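Aldehyde dehydrogenase (Staphylococcus aureus, PDB 6K10) catalyses the NAD-dependent oxidation of the carotenoid aldehyde 4,4'-diaponeurosporen-4-al to 4,4'-diaponeurosporenoic acid, a step in the biosynthesis of the virulence pigment staphyloxanthin. Local coordinates at residues Asp189-Gly195 against Val212-Met218. The protein carries 1 engineered substitution. Residues are numbered along the deposited sequence; the frame is centred on the assembly and turned at random.
Sequences DYVFFTG and VPVTLEM
Val191 to Thr194 pair with Val214 to Glu217 as neighbouring parallel strands of a beta-alpha-beta unit, joined by helix 197-209, in the Rossmann-like NAD-binding domain of the aldehyde dehydrogenase fold. The strand axes are 4.7 Å apart and 4° from parallel. Five backbone hydrogen bonds join them, from Val191 N to Pro213 O at the start to Gly195 N to Glu217 O at the end; the bond from Glu217 N to Phe193 O is nearly straight, 169° at the hydrogen. The other edge of 190-194 bonds to strand 104-118.

Val191, Phe193, Val214 and Leu216 share the face covered by helix 197-209. There Val191 CG2 meets Val212 CG1 at 3.7 Å, the two side chains crossing at about a right angle, and Leu216 CD2 reaches Phe193 CB at 4.0 Å. Met218 CG comes to the edge of the Phe193 ring near CE2.

On the opposite face Phe192 and Thr215 lie side by side, with Thr215 CG2 3.7 Å from Phe192 CE2, while Thr430 of helix 425-430 packs on both. Glu217, predicted to be an active-site residue, runs alongside Thr194, its CB 3.5 Å from Thr194 OG1. A bend at chi2 then carries its carboxylate away from strand 190-194, and its side chain also touches Phe411 and Tyr422. The side chain of Thr194 is about 6 Å from that of the engineered Ser251, the other predicted active-site position.

With CG anti to the backbone N (chi1 -156°), the Tyr190 ring swings across the neighbouring strand, where Pro213 O sits over the centre of one face. In the plane of that ring, at its edge, Tyr190 OH and Thr215 OG1 share a 2.7 Å hydrogen bond.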
loop_
_atom_site.group_PDB
_atom_site.type_symbol
_atom_site.label_atom_id
_atom_site.label_comp_id
_atom_site.label_asym_id
_atom_site.label_seq_id
_atom_site.Cartn_x
_atom_site.Cartn_y
_atom_site.Cartn_z
ATOM N N ASP A 189 1.567 -14.579 -1.223
ATOM C CA ASP A 189 2.347 -13.386 -1.517
ATOM C C ASP A 189 1.515 -12.111 -1.470
ATOM O O ASP A 189 2.089 -11.016 -1.423
ATOM C CB ASP A 189 3.027 -13.525 -2.884
ATOM C CG ASP A 189 3.927 -14.747 -2.960
ATOM O OD1 ASP A 189 4.958 -14.768 -2.255
ATOM O OD2 ASP A 189 3.604 -15.687 -3.717
ATOM N N TYR A 190 0.188 -12.227 -1.473
ATOM C CA TYR A 190 -0.702 -11.091 -1.296
ATOM C C TYR A 190 -2.076 -11.617 -0.909
ATOM O O TYR A 190 -2.482 -12.698 -1.344
ATOM C CB TYR A 190 -0.793 -10.235 -2.566
ATOM C CG TYR A 190 -1.202 -8.808 -2.300
ATOM C CD1 TYR A 190 -2.541 -8.459 -2.186
ATOM C CD2 TYR A 190 -0.249 -7.809 -2.156
ATOM C CE1 TYR A 190 -2.920 -7.153 -1.934
ATOM C CE2 TYR A 190 -0.617 -6.501 -1.908
ATOM C CZ TYR A 190 -1.951 -6.177 -1.798
ATOM O OH TYR A 190 -2.309 -4.872 -1.549
ATOM N N VAL A 191 -2.788 -10.851 -0.084
ATOM C CA VAL A 191 -4.147 -11.191 0.322
ATOM C C VAL A 191 -5.059 -10.011 0.018
ATOM O O VAL A 191 -4.789 -8.888 0.455
ATOM C CB VAL A 191 -4.223 -11.562 1.816
ATOM C CG1 VAL A 191 -5.669 -11.742 2.236
ATOM C CG2 VAL A 191 -3.428 -12.830 2.086
ATOM N N PHE A 192 -6.130 -10.263 -0.730
ATOM C CA PHE A 192 -7.133 -9.259 -1.068
ATOM C C PHE A 192 -8.450 -9.685 -0.438
ATOM O O PHE A 192 -8.942 -10.779 -0.724
ATOM C CB PHE A 192 -7.269 -9.106 -2.592
ATOM C CG PHE A 192 -8.155 -7.958 -3.015
ATOM C CD1 PHE A 192 -9.534 -8.022 -2.861
ATOM C CD2 PHE A 192 -7.606 -6.814 -3.565
ATOM C CE1 PHE A 192 -10.341 -6.971 -3.244
ATOM C CE2 PHE A 192 -8.414 -5.758 -3.952
ATOM C CZ PHE A 192 -9.782 -5.839 -3.792
ATOM N N PHE A 193 -9.017 -8.824 0.409
ATOM C CA PHE A 193 -10.206 -9.156 1.183
ATOM C C PHE A 193 -11.245 -8.049 1.088
ATOM O O PHE A 193 -10.927 -6.876 1.300
ATOM C CB PHE A 193 -9.851 -9.413 2.652
ATOM C CG PHE A 193 -11.052 -9.460 3.554
ATOM C CD1 PHE A 193 -11.751 -10.638 3.731
ATOM C CD2 PHE A 193 -11.482 -8.325 4.229
ATOM C CE1 PHE A 193 -12.856 -10.687 4.547
ATOM C CE2 PHE A 193 -12.590 -8.369 5.043
ATOM C CZ PHE A 193 -13.276 -9.552 5.211
ATOM N N THR A 194 -12.487 -8.432 0.787
ATOM C CA THR A 194 -13.652 -7.564 0.909
ATOM C C THR A 194 -14.646 -8.248 1.831
ATOM O O THR A 194 -14.986 -9.415 1.617
ATOM C CB THR A 194 -14.307 -7.290 -0.453
ATOM O OG1 THR A 194 -13.351 -6.698 -1.339
ATOM C CG2 THR A 194 -15.495 -6.341 -0.308
ATOM N N GLY A 195 -15.093 -7.532 2.855
ATOM C CA GLY A 195 -16.077 -8.094 3.767
ATOM C C GLY A 195 -16.225 -7.272 5.030
ATOM O O GLY A 195 -15.989 -6.057 5.030
ATOM N N VAL A 212 2.688 -10.844 5.300
ATOM C CA VAL A 212 1.969 -10.866 4.018
ATOM C C VAL A 212 1.286 -9.497 3.841
ATOM O O VAL A 212 0.538 -9.082 4.727
ATOM C CB VAL A 212 0.939 -11.995 3.974
ATOM C CG1 VAL A 212 0.077 -11.869 2.732
ATOM C CG2 VAL A 212 1.637 -13.345 3.998
ATOM N N PRO A 213 1.528 -8.812 2.724
ATOM C CA PRO A 213 0.809 -7.551 2.484
ATOM C C PRO A 213 -0.634 -7.818 2.097
ATOM O O PRO A 213 -0.969 -8.862 1.531
ATOM C CB PRO A 213 1.589 -6.924 1.323
ATOM C CG PRO A 213 2.120 -8.101 0.573
ATOM C CD PRO A 213 2.441 -9.146 1.623
ATOM N N VAL A 214 -1.504 -6.859 2.417
ATOM C CA VAL A 214 -2.934 -7.039 2.215
ATOM C C VAL A 214 -3.563 -5.788 1.622
ATOM O O VAL A 214 -3.033 -4.679 1.716
ATOM C CB VAL A 214 -3.691 -7.380 3.518
ATOM C CG1 VAL A 214 -3.044 -8.544 4.247
ATOM C CG2 VAL A 214 -3.788 -6.147 4.392
ATOM N N THR A 215 -4.722 -5.997 1.010
ATOM C CA THR A 215 -5.704 -4.954 0.764
ATOM C C THR A 215 -6.995 -5.373 1.450
ATOM O O THR A 215 -7.457 -6.504 1.271
ATOM C CB THR A 215 -5.931 -4.735 -0.735
ATOM O OG1 THR A 215 -4.813 -4.027 -1.287
ATOM C CG2 THR A 215 -7.199 -3.928 -0.970
ATOM N N LEU A 216 -7.558 -4.476 2.253
ATOM C CA LEU A 216 -8.780 -4.747 3.000
ATOM C C LEU A 216 -9.846 -3.737 2.601
ATOM O O LEU A 216 -9.646 -2.527 2.750
ATOM C CB LEU A 216 -8.530 -4.689 4.509
ATOM C CG LEU A 216 -7.369 -5.504 5.081
ATOM C CD1 LEU A 216 -7.192 -5.181 6.558
ATOM C CD2 LEU A 216 -7.566 -7.002 4.873
ATOM N N GLU A 217 -10.970 -4.235 2.094
ATOM C CA GLU A 217 -12.148 -3.431 1.781
ATOM C C GLU A 217 -13.206 -3.782 2.814
ATOM O O GLU A 217 -13.806 -4.858 2.742
ATOM C CB GLU A 217 -12.649 -3.716 0.360
ATOM C CG GLU A 217 -11.668 -3.365 -0.745
ATOM C CD GLU A 217 -11.733 -1.908 -1.169
ATOM O OE1 GLU A 217 -12.668 -1.201 -0.741
ATOM O OE2 GLU A 217 -10.844 -1.461 -1.930
ATOM N N MET A 218 -13.418 -2.899 3.784
ATOM C CA MET A 218 -14.325 -3.258 4.868
ATOM C C MET A 218 -15.541 -2.333 4.919
ATOM O O MET A 218 -16.111 -2.009 3.869
ATOM C CB MET A 218 -13.560 -3.298 6.193
ATOM C CG MET A 218 -12.517 -4.428 6.197
ATOM S SD MET A 218 -11.350 -4.526 7.568
ATOM C CE MET A 218 -10.523 -2.944 7.475
#